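Local coordinates for protein DyP (Bjerkandera adusta, PDB 3VXJ) that probably acts as a heme b peroxidase of the dye-decolorizing family, using hydrogen peroxide to oxidise dyes and phenolic compounds, at residues A[63-68]-A[132-137]; A[261-266]-A[287-292]; A[197-202]-A[206-211]. All blocks are in the same frame, centred on the assembly; numbering follows the deposited sequence.

The three contacts sit in different regions of one chain and none touches another. Interaction 2 is the one at the active site: Phe261 and Arg263 belong to the heme pocket, and Phe291 and Asp292 line a pocket that holds 2,6-dimethoxyphenol. Interaction 1 packs a helix on a beta strand within the N-terminal DyP alpha+beta barrel region, its centre about 34 Å from that of interaction 2. Interaction 3 joins two parts of a surface loop in the C-terminal DyP peroxidase region. Its centre lies about 32 Å from that of interaction 2, with nearest atoms about 13 Å apart. Interactions 1 and 3 come within about 10 Å at their nearest atoms. Both lie away from the heme and 2,6-dimethoxyphenol pockets.

Interaction 1. Residues A[63-68]-A[132-137]; sequences PLAFVN and DQFTDD
Phe134 of helix 128-142 lays its ring on Ala65 of strand 65-71. This is helix-on-sheet packing in the ferredoxin-like alpha+beta fold of DyP peroxidases. The strand lies at one side of an antiparallel sheet whose strands run in the order 65-71, 119-125, 23-31 and 146-155. The tight part is a CH-pi contact. Ala65 CB stands 3.4 Å from the centroid of the Phe134 ring, only 4° off the ring normal. The methyl therefore meets the whole face about equally rather than one edge. Phe134 CG is anti to its carbonyl carbon (chi1 -80°), and this directs the ring from the helix toward the strand. Ile123 of the neighbouring strand and Arg48 of helix 34-48 also touch this side chain.

The flanks are looser. Val67, two residues along the strand and on the same side, brings CG2 to 4.3 Å from Phe134 CD2. It approaches the ring obliquely and is buried, with Tyr44 as a further neighbour. Leu64 marks the solvent side. It is exposed, and so is Gln133 on the helix. No hydrogen bond joins the two segments, so the contact between them is apolar. The polar ends of the helix side chains turn to other partners: Asp132 to Arg25 and Asp137 to Arg48, both by salt bridges. On the exposed flank, Leu64 CB comes obliquely to 4.3 Å from Phe134 CE1.

Interaction 2. Residues A[261-266]-A[287-292]; sequences FGRWKS and RNNNFD. With HEM (protoporphyrin IX containing Fe), chain B; DMS (dimethyl sulfoxide), chain F.
One backbone carbonyl, that of Asn288, takes N-H groups from both terminal nitrogens of Arg263, and the two bonds are unequal. The strong one runs from Arg263 NH1 to Asn288 O, 2.8 Å long with an N-H...O angle of 164°. The oxygen lies close to the guanidinium plane, while the donor is tilted 27° from the carbonyl plane. Arg263 NH2 reaches the same oxygen only weakly, at 3.4 Å. It also makes a weak bond of 3.0 Å to Asn289 OD1, whose stronger partner is Arg315. The guanidinium and the Asn289 amide planes stand 43° apart. Gly267 O accepts a further bond from NH1.

Phe291 presents its edge to the arginine, with CE2 3.7 Å from Arg263 NH2. The arginine chain is extended from CG to NE, which carries the guanidinium past the heme. On the way, Arg263 CD packs 3.8 Å from heme CAA, at the root of a propionate. With an alanine here, Asn288 O is likely to lose its main donor in a buried spot, and a gap would probably open beside that propionate. Phe261 adds its ring edge, CE1 lying 3.5 Å from heme CHB. Asn289 ND2 bonds Ser174, which itself hydrogen-bonds the heme. The contact thus forms part of the wall of the heme b pocket of a DyP-type peroxidase, next to a bound 2,6-dimethoxyphenol.

Interaction 3. Residues A[197-202]-A[206-211]; sequences ILTGRD and GTRPSW
Thr199 sets its methyl over one face of the Arg208 guanidinium, and the two side chains cross at about a right angle. CG2 of Thr199 lies 3.7 Å above the guanidinium plane, offset toward its rim. The nearest atom there is Arg208 NE, 3.7 Å from Thr199 CG2. On the opposite face sits Gly206 CA, 3.5 Å above the plane. The flat group is thus layered between a methyl and a backbone carbon, and its N-H groups are bonded to other partners. Asp204, in the short link between the segments, forms a salt bridge with Arg208 NE. Leu85 O accepts from Arg208 NH1.

The arginine gets there by folding back. Its chain bends at the second torsion (chi2 -62°), which turns the guanidinium over Gly206 of its own segment. The close approach of the guanidinium to Gly206 CA fits the lack of a side chain there. Nearer the backbone, Arg208 CG lies 3.9 Å from Gly200 N.

Thr199 is turned with its hydroxyl the other way. OG1 sits between the backbone N and the carbonyl carbon (chi1 47°) and bonds Ala212 O, which leaves the methyl to face the arginine. No hydrogen bond passes directly between the segments. Asp204 links them instead, since its OD2 also accepts from Gly200 N. Gly200 has positive phi, as suits the third position of the type II beta turn from Leu198 to Arg201. The contact is packing within the loop from strand 191-192 to strand 216-225, which holds this type II beta turn and is tied together by Asp204.

Interaction 1. Residues A[63-68]-A[132-137]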
loop_
_atom_site.group_PDB
_atom_site.type_symbol
_atom_site.label_atom_id
_atom_site.label_comp_id
_atom_site.label_asym_id
_atom_site.label_seq_id
_atom_site.Cartn_x
_atom_site.Cartn_y
_atom_site.Cartn_z
ATOM N N PRO A 63 20.955 10.829 4.743
ATOM C CA PRO A 63 21.782 10.163 3.740
ATOM C C PRO A 63 21.177 10.263 2.340
ATOM O O PRO A 63 20.003 10.620 2.186
ATOM C CB PRO A 63 21.803 8.707 4.214
ATOM C CG PRO A 63 20.553 8.548 5.000
ATOM C CD PRO A 63 20.319 9.865 5.661
ATOM N N LEU A 64 21.981 9.944 1.331
ATOM C CA LEU A 64 21.536 9.969 -0.055
ATOM C C LEU A 64 20.490 8.890 -0.325
ATOM O O LEU A 64 19.634 9.050 -1.188
ATOM C CB LEU A 64 22.728 9.793 -0.992
ATOM C CG LEU A 64 22.464 9.989 -2.485
ATOM C CD1 LEU A 64 21.964 11.403 -2.779
ATOM C CD2 LEU A 64 23.732 9.705 -3.261
ATOM N N ALA A 65 20.574 7.792 0.419
ATOM C CA ALA A 65 19.571 6.744 0.341
ATOM C C ALA A 65 19.160 6.269 1.724
ATOM O O ALA A 65 19.961 6.245 2.658
ATOM C CB ALA A 65 20.068 5.581 -0.511
ATOM N N PHE A 66 17.890 5.892 1.835
ATOM C CA PHE A 66 17.354 5.273 3.032
ATOM C C PHE A 66 17.306 3.780 2.773
ATOM O O PHE A 66 16.945 3.349 1.673
ATOM C CB PHE A 66 15.927 5.762 3.309
ATOM C CG PHE A 66 15.782 7.263 3.392
ATOM C CD1 PHE A 66 16.802 8.065 3.907
ATOM C CD2 PHE A 66 14.598 7.875 2.978
ATOM C CE1 PHE A 66 16.650 9.451 3.993
ATOM C CE2 PHE A 66 14.438 9.264 3.062
ATOM C CZ PHE A 66 15.469 10.052 3.572
ATOM N N VAL A 67 17.639 2.981 3.781
ATOM C CA VAL A 67 17.503 1.526 3.651
ATOM C C VAL A 67 16.743 0.938 4.833
ATOM O O VAL A 67 17.016 1.258 5.987
ATOM C CB VAL A 67 18.870 0.799 3.496
ATOM C CG1 VAL A 67 18.645 -0.682 3.136
ATOM C CG2 VAL A 67 19.732 1.488 2.435
ATOM N N ASN A 68 15.749 0.107 4.520
ATOM C CA ASN A 68 15.057 -0.707 5.506
ATOM C C ASN A 68 15.160 -2.179 5.099
ATOM O O ASN A 68 15.512 -2.495 3.959
ATOM C CB ASN A 68 13.591 -0.282 5.643
ATOM C CG ASN A 68 13.386 0.974 6.514
ATOM O OD1 ASN A 68 12.242 1.361 6.747
ATOM N ND2 ASN A 68 14.476 1.625 6.975
ATOM N N ASP A 132 21.532 1.992 -7.683
ATOM C CA ASP A 132 22.619 1.094 -8.097
ATOM C C ASP A 132 23.808 1.137 -7.131
ATOM O O ASP A 132 24.341 0.094 -6.755
ATOM C CB ASP A 132 23.079 1.398 -9.532
ATOM C CG ASP A 132 22.005 1.117 -10.565
ATOM O OD1 ASP A 132 21.051 0.366 -10.258
ATOM O OD2 ASP A 132 22.125 1.642 -11.693
ATOM N N GLN A 133 24.211 2.336 -6.712
ATOM C CA GLN A 133 25.326 2.464 -5.776
ATOM C C GLN A 133 25.029 1.741 -4.464
ATOM O O GLN A 133 25.876 1.013 -3.947
ATOM C CB GLN A 133 25.664 3.932 -5.519
ATOM C CG GLN A 133 26.228 4.652 -6.738
ATOM C CD GLN A 133 26.521 6.112 -6.474
ATOM O OE1 GLN A 133 26.869 6.499 -5.356
ATOM N NE2 GLN A 133 26.388 6.929 -7.507
ATOM N N PHE A 134 23.808 1.897 -3.953
ATOM C CA PHE A 134 23.445 1.259 -2.691
ATOM C C PHE A 134 23.179 -0.236 -2.809
ATOM O O PHE A 134 23.400 -0.977 -1.844
ATOM C CB PHE A 134 22.304 2.018 -2.009
ATOM C CG PHE A 134 22.773 3.247 -1.288
ATOM C CD1 PHE A 134 23.104 4.405 -1.997
ATOM C CD2 PHE A 134 22.936 3.239 0.099
ATOM C CE1 PHE A 134 23.572 5.544 -1.340
ATOM C CE2 PHE A 134 23.404 4.381 0.771
ATOM C CZ PHE A 134 23.719 5.530 0.050
ATOM N N THR A 135 22.764 -0.682 -3.994
ATOM C CA THR A 135 22.650 -2.117 -4.282
ATOM C C THR A 135 24.051 -2.744 -4.344
ATOM O O THR A 135 24.296 -3.812 -3.767
ATOM C CB THR A 135 21.888 -2.363 -5.599
ATOM O OG1 THR A 135 20.571 -1.812 -5.496
ATOM C CG2 THR A 135 21.754 -3.852 -5.885
ATOM N N ASP A 136 24.983 -2.067 -5.012
ATOM C CA ASP A 136 26.364 -2.538 -5.067
ATOM C C ASP A 136 26.992 -2.590 -3.667
ATOM O O ASP A 136 27.800 -3.476 -3.379
ATOM C CB ASP A 136 27.200 -1.652 -5.992
ATOM C CG ASP A 136 26.853 -1.836 -7.463
ATOM O OD1 ASP A 136 26.084 -2.759 -7.824
ATOM O OD2 ASP A 136 27.367 -1.041 -8.273
ATOM N N ASP A 137 26.618 -1.644 -2.805
ATOM C CA ASP A 137 27.081 -1.618 -1.416
ATOM C C ASP A 137 26.574 -2.841 -0.649
ATOM O O ASP A 137 27.317 -3.446 0.123
ATOM C CB ASP A 137 26.645 -0.311 -0.739
ATOM C CG ASP A 137 27.040 -0.242 0.722
ATOM O OD1 ASP A 137 28.253 -0.191 1.020
ATOM O OD2 ASP A 137 26.141 -0.195 1.580
#

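Interaction 2. Residues A[261-266]-A[287-292]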
loop_
_atom_site.group_PDB
_atom_site.type_symbol
_atom_site.label_atom_id
_atom_site.label_comp_id
_atom_site.label_asym_id
_atom_site.label_seq_id
_atom_site.Cartn_x
_atom_site.Cartn_y
_atom_site.Cartn_z
ATOM N N PHE A 261 -12.808 5.399 -7.335
ATOM C CA PHE A 261 -11.806 5.553 -6.277
ATOM C C PHE A 261 -12.341 6.135 -4.982
ATOM O O PHE A 261 -11.856 5.789 -3.891
ATOM C CB PHE A 261 -10.613 6.385 -6.749
ATOM C CG PHE A 261 -9.530 5.557 -7.375
ATOM C CD1 PHE A 261 -8.619 4.872 -6.570
ATOM C CD2 PHE A 261 -9.437 5.430 -8.755
ATOM C CE1 PHE A 261 -7.631 4.078 -7.136
ATOM C CE2 PHE A 261 -8.440 4.640 -9.328
ATOM C CZ PHE A 261 -7.536 3.970 -8.518
ATOM N N GLY A 262 -13.324 7.027 -5.103
ATOM C CA GLY A 262 -13.773 7.858 -3.985
ATOM C C GLY A 262 -13.015 9.175 -3.852
ATOM O O GLY A 262 -13.289 9.958 -2.930
ATOM N N ARG A 263 -12.069 9.424 -4.759
ATOM C CA ARG A 263 -11.355 10.695 -4.868
ATOM C C ARG A 263 -11.172 11.020 -6.331
ATOM O O ARG A 263 -11.019 10.126 -7.158
ATOM C CB ARG A 263 -9.969 10.621 -4.221
ATOM C CG ARG A 263 -9.945 10.469 -2.714
ATOM C CD ARG A 263 -8.523 10.574 -2.210
ATOM N NE ARG A 263 -8.472 10.389 -0.761
ATOM C CZ ARG A 263 -8.597 11.351 0.151
ATOM N NH1 ARG A 263 -8.686 12.631 -0.198
ATOM N NH2 ARG A 263 -8.571 11.019 1.439
ATOM N N TRP A 264 -11.178 12.311 -6.639
ATOM C CA TRP A 264 -10.707 12.797 -7.923
ATOM C C TRP A 264 -9.192 12.571 -8.051
ATOM O O TRP A 264 -8.487 12.352 -7.053
ATOM C CB TRP A 264 -11.010 14.293 -8.064
ATOM C CG TRP A 264 -12.469 14.607 -8.033
ATOM C CD1 TRP A 264 -13.210 14.936 -6.935
ATOM C CD2 TRP A 264 -13.364 14.637 -9.153
ATOM N NE1 TRP A 264 -14.523 15.156 -7.301
ATOM C CE2 TRP A 264 -14.641 14.984 -8.655
ATOM C CE3 TRP A 264 -13.213 14.407 -10.533
ATOM C CZ2 TRP A 264 -15.764 15.089 -9.486
ATOM C CZ3 TRP A 264 -14.330 14.522 -11.359
ATOM C CH2 TRP A 264 -15.585 14.871 -10.829
ATOM N N LYS A 265 -8.685 12.658 -9.274
ATOM C CA LYS A 265 -7.255 12.487 -9.508
ATOM C C LYS A 265 -6.408 13.479 -8.707
ATOM O O LYS A 265 -5.286 13.165 -8.312
ATOM C CB LYS A 265 -6.947 12.590 -11.001
ATOM C CG LYS A 265 -7.371 11.347 -11.770
ATOM C CD LYS A 265 -7.211 11.525 -13.260
ATOM C CE LYS A 265 -7.561 10.245 -13.988
ATOM N NZ LYS A 265 -7.516 10.493 -15.456
ATOM N N SER A 266 -6.959 14.664 -8.451
ATOM C CA SER A 266 -6.282 15.709 -7.688
ATOM C C SER A 266 -6.118 15.338 -6.218
ATOM O O SER A 266 -5.363 15.990 -5.504
ATOM C CB SER A 266 -7.104 16.987 -7.738
ATOM O OG SER A 266 -8.283 16.795 -6.967
ATOM N N ARG A 287 -7.695 19.682 4.798
ATOM C CA ARG A 287 -9.104 19.448 4.487
ATOM C C ARG A 287 -9.369 18.196 3.660
ATOM O O ARG A 287 -10.475 17.660 3.707
ATOM C CB ARG A 287 -9.704 20.646 3.754
ATOM C CG ARG A 287 -9.928 21.901 4.569
ATOM C CD ARG A 287 -10.619 22.950 3.696
ATOM N NE ARG A 287 -9.881 23.215 2.457
ATOM C CZ ARG A 287 -10.433 23.371 1.253
ATOM N NH1 ARG A 287 -11.750 23.287 1.080
ATOM N NH2 ARG A 287 -9.656 23.600 0.207
ATOM N N ASN A 288 -8.383 17.724 2.899
ATOM C CA ASN A 288 -8.626 16.602 1.973
ATOM C C ASN A 288 -8.907 15.259 2.648
ATOM O O ASN A 288 -9.267 14.277 1.978
ATOM C CB ASN A 288 -7.538 16.473 0.894
ATOM C CG ASN A 288 -6.186 16.053 1.445
ATOM O OD1 ASN A 288 -6.049 15.643 2.605
ATOM N ND2 ASN A 288 -5.162 16.157 0.597
ATOM N N ASN A 289 -8.765 15.211 3.970
ATOM C CA ASN A 289 -9.120 14.003 4.713
ATOM C C ASN A 289 -10.243 14.225 5.722
ATOM O O ASN A 289 -10.588 13.323 6.487
ATOM C CB ASN A 289 -7.892 13.404 5.404
ATOM C CG ASN A 289 -7.831 11.899 5.248
ATOM O OD1 ASN A 289 -8.509 11.327 4.388
ATOM N ND2 ASN A 289 -7.011 11.254 6.059
ATOM N N ASN A 290 -10.828 15.419 5.711
ATOM C CA ASN A 290 -11.811 15.801 6.715
ATOM C C ASN A 290 -13.246 15.444 6.327
ATOM O O ASN A 290 -14.092 16.312 6.098
ATOM C CB ASN A 290 -11.683 17.288 7.038
ATOM C CG ASN A 290 -12.337 17.642 8.347
ATOM O OD1 ASN A 290 -12.696 16.765 9.134
ATOM N ND2 ASN A 290 -12.504 18.934 8.593
ATOM N N PHE A 291 -13.513 14.144 6.275
ATOM C CA PHE A 291 -14.819 13.604 5.908
ATOM C C PHE A 291 -14.902 12.216 6.511
ATOM O O PHE A 291 -13.868 11.596 6.810
ATOM C CB PHE A 291 -14.989 13.525 4.381
ATOM C CG PHE A 291 -14.030 12.570 3.708
ATOM C CD1 PHE A 291 -14.397 11.248 3.448
ATOM C CD2 PHE A 291 -12.746 12.980 3.376
ATOM C CE1 PHE A 291 -13.502 10.360 2.845
ATOM C CE2 PHE A 291 -11.839 12.092 2.772
ATOM C CZ PHE A 291 -12.230 10.786 2.511
ATOM N N ASP A 292 -16.116 11.712 6.685
ATOM C CA ASP A 292 -16.281 10.402 7.313
ATOM C C ASP A 292 -17.456 9.581 6.777
ATOM O O ASP A 292 -17.796 8.563 7.361
ATOM C CB ASP A 292 -16.368 10.529 8.844
ATOM C CG ASP A 292 -17.563 11.358 9.311
ATOM O OD1 ASP A 292 -18.393 11.763 8.469
ATOM O OD2 ASP A 292 -17.672 11.601 10.533
HETATM C CHA HEM B . -6.125 4.833 -0.724
HETATM C CHB HEM B . -4.746 3.627 -5.197
HETATM C CHC HEM B . -4.320 -1.004 -3.867
HETATM C CHD HEM B . -5.662 0.181 0.625
HETATM C C1A HEM B . -5.823 4.904 -2.056
HETATM C C2A HEM B . -5.900 6.095 -2.870
HETATM C C3A HEM B . -5.527 5.752 -4.116
HETATM C C4A HEM B . -5.176 4.350 -4.108
HETATM C CMA HEM B . -5.437 6.666 -5.353
HETATM C CAA HEM B . -6.402 7.470 -2.374
HETATM C CBA HEM B . -5.329 8.379 -1.772
HETATM C CGA HEM B . -4.849 7.944 -0.407
HETATM O O1A HEM B . -5.595 8.051 0.590
HETATM O O2A HEM B . -3.668 7.507 -0.313
HETATM C C1B HEM B . -4.494 2.269 -5.230
HETATM C C2B HEM B . -4.051 1.519 -6.386
HETATM C C3B HEM B . -3.927 0.231 -6.014
HETATM C C4B HEM B . -4.279 0.148 -4.612
HETATM C CMB HEM B . -3.803 2.142 -7.777
HETATM C CAB HEM B . -3.467 -0.975 -6.860
HETATM C CBB HEM B . -2.700 -0.831 -7.943
HETATM C C1C HEM B . -4.691 -1.088 -2.549
HETATM C C2C HEM B . -4.796 -2.311 -1.775
HETATM C C3C HEM B . -5.183 -1.985 -0.532
HETATM C C4C HEM B . -5.325 -0.545 -0.491
HETATM C CMC HEM B . -4.487 -3.714 -2.330
HETATM C CAC HEM B . -5.432 -2.909 0.689
HETATM C CBC HEM B . -5.986 -4.122 0.554
HETATM C C1D HEM B . -5.838 1.539 0.677
HETATM C C2D HEM B . -6.087 2.265 1.898
HETATM C C3D HEM B . -6.243 3.694 1.481
HETATM C C4D HEM B . -6.065 3.706 0.051
HETATM C CMD HEM B . -6.204 1.744 3.340
HETATM C CAD HEM B . -6.551 4.854 2.440
HETATM C CBD HEM B . -8.055 4.850 2.692
HETATM C CGD HEM B . -8.458 5.927 3.662
HETATM O O1D HEM B . -9.392 6.703 3.322
HETATM O O2D HEM B . -7.867 6.016 4.762
HETATM N NA HEM B . -5.404 3.864 -2.846
HETATM N NB HEM B . -4.660 1.396 -4.162
HETATM N NC HEM B . -5.060 -0.039 -1.739
HETATM N ND HEM B . -5.798 2.423 -0.399
HETATM FE FE HEM B . -5.295 1.894 -2.310
HETATM S S DMS F . -9.850 7.803 -17.034
HETATM O O DMS F . -8.161 8.221 -16.699
HETATM C C1 DMS F . -10.799 8.130 -15.532
HETATM C C2 DMS F . -10.599 9.115 -18.036
HETATM O O HOH W 1 -3.407 2.312 -1.830
#

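Interaction 3. Residues A[197-202]-A[206-211]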
loop_
_atom_site.group_PDB
_atom_site.type_symbol
_atom_site.label_atom_id
_atom_site.label_comp_id
_atom_site.label_asym_id
_atom_site.label_seq_id
_atom_site.Cartn_x
_atom_site.Cartn_y
_atom_site.Cartn_z
ATOM N N ILE A 197 0.121 -0.520 14.482
ATOM C CA ILE A 197 1.179 -0.566 13.471
ATOM C C ILE A 197 2.417 -1.306 13.975
ATOM O O ILE A 197 3.023 -2.076 13.232
ATOM C CB ILE A 197 1.563 0.867 13.014
ATOM C CG1 ILE A 197 0.320 1.673 12.582
ATOM C CG2 ILE A 197 2.608 0.830 11.903
ATOM C CD1 ILE A 197 -0.482 1.046 11.429
ATOM N N LEU A 198 2.775 -1.076 15.238
ATOM C CA LEU A 198 4.029 -1.573 15.813
ATOM C C LEU A 198 3.762 -2.763 16.723
ATOM O O LEU A 198 3.031 -2.643 17.719
ATOM C CB LEU A 198 4.756 -0.455 16.585
ATOM C CG LEU A 198 5.214 0.750 15.753
ATOM C CD1 LEU A 198 5.617 1.900 16.655
ATOM C CD2 LEU A 198 6.346 0.390 14.801
ATOM N N THR A 199 4.375 -3.900 16.394
ATOM C CA THR A 199 4.214 -5.098 17.213
ATOM C C THR A 199 4.707 -4.863 18.639
ATOM O O THR A 199 5.741 -4.218 18.862
ATOM C CB THR A 199 4.888 -6.339 16.556
ATOM O OG1 THR A 199 6.209 -6.013 16.117
ATOM C CG2 THR A 199 4.071 -6.806 15.346
ATOM N N GLY A 200 3.947 -5.367 19.605
ATOM C CA GLY A 200 4.328 -5.269 21.013
ATOM C C GLY A 200 3.911 -3.996 21.728
ATOM O O GLY A 200 4.069 -3.899 22.948
ATOM N N ARG A 201 3.376 -3.026 20.982
ATOM C CA ARG A 201 2.935 -1.748 21.561
ATOM C C ARG A 201 1.451 -1.781 21.903
ATOM O O ARG A 201 0.733 -2.682 21.470
ATOM C CB ARG A 201 3.271 -0.585 20.615
ATOM C CG ARG A 201 4.766 -0.292 20.503
ATOM C CD ARG A 201 5.276 0.393 21.766
ATOM N NE ARG A 201 6.721 0.591 21.707
ATOM C CZ ARG A 201 7.471 0.968 22.737
ATOM N NH1 ARG A 201 6.924 1.197 23.926
ATOM N NH2 ARG A 201 8.775 1.118 22.579
ATOM N N ASP A 202 0.996 -0.815 22.703
ATOM C CA ASP A 202 -0.407 -0.780 23.138
ATOM C C ASP A 202 -1.340 -0.777 21.930
ATOM O O ASP A 202 -1.160 0.013 21.004
ATOM C CB ASP A 202 -0.673 0.442 24.024
ATOM C CG ASP A 202 -2.039 0.405 24.693
ATOM O OD1 ASP A 202 -2.451 -0.667 25.192
ATOM O OD2 ASP A 202 -2.691 1.468 24.740
ATOM N N GLY A 206 -1.588 -9.425 19.398
ATOM C CA GLY A 206 -0.875 -10.646 19.011
ATOM C C GLY A 206 0.172 -11.031 20.038
ATOM O O GLY A 206 0.711 -10.177 20.739
ATOM N N THR A 207 0.480 -12.317 20.112
ATOM C CA THR A 207 1.441 -12.816 21.088
ATOM C C THR A 207 2.854 -12.684 20.527
ATOM O O THR A 207 3.249 -13.465 19.652
ATOM C CB THR A 207 1.121 -14.280 21.438
ATOM O OG1 THR A 207 -0.213 -14.344 21.952
ATOM C CG2 THR A 207 2.083 -14.822 22.479
ATOM N N ARG A 208 3.605 -11.693 21.004
ATOM C CA ARG A 208 4.896 -11.344 20.400
ATOM C C ARG A 208 6.070 -11.695 21.294
ATOM O O ARG A 208 6.033 -11.399 22.491
ATOM C CB ARG A 208 4.989 -9.833 20.135
ATOM C CG ARG A 208 3.768 -9.213 19.505
ATOM C CD ARG A 208 3.488 -9.799 18.151
ATOM N NE ARG A 208 2.292 -9.164 17.621
ATOM C CZ ARG A 208 1.607 -9.595 16.576
ATOM N NH1 ARG A 208 1.971 -10.695 15.924
ATOM N NH2 ARG A 208 0.535 -8.917 16.202
ATOM N N PRO A 209 7.141 -12.273 20.715
ATOM C CA PRO A 209 8.391 -12.313 21.479
ATOM C C PRO A 209 8.801 -10.891 21.859
ATOM O O PRO A 209 8.511 -9.941 21.122
ATOM C CB PRO A 209 9.401 -12.914 20.497
ATOM C CG PRO A 209 8.589 -13.515 19.392
ATOM C CD PRO A 209 7.302 -12.766 19.336
ATOM N N SER A 210 9.457 -10.734 23.004
ATOM C CA SER A 210 9.921 -9.414 23.432
ATOM C C SER A 210 10.791 -8.739 22.371
ATOM O O SER A 210 10.707 -7.525 22.196
ATOM C CB SER A 210 10.651 -9.502 24.776
ATOM O OG SER A 210 11.904 -10.150 24.642
ATOM N N TRP A 211 11.592 -9.521 21.648
ATOM C CA TRP A 211 12.477 -8.938 20.635
ATOM C C TRP A 211 11.729 -8.341 19.439
ATOM O O TRP A 211 12.311 -7.569 18.669
ATOM C CB TRP A 211 13.547 -9.930 20.178
ATOM C CG TRP A 211 13.063 -11.210 19.548
ATOM C CD1 TRP A 211 12.998 -12.438 20.140
ATOM C CD2 TRP A 211 12.654 -11.405 18.185
ATOM N NE1 TRP A 211 12.548 -13.377 19.248
ATOM C CE2 TRP A 211 12.332 -12.774 18.038
ATOM C CE3 TRP A 211 12.525 -10.557 17.074
ATOM C CZ2 TRP A 211 11.878 -13.315 16.831
ATOM C CZ3 TRP A 211 12.079 -11.097 15.871
ATOM C CH2 TRP A 211 11.760 -12.465 15.761
#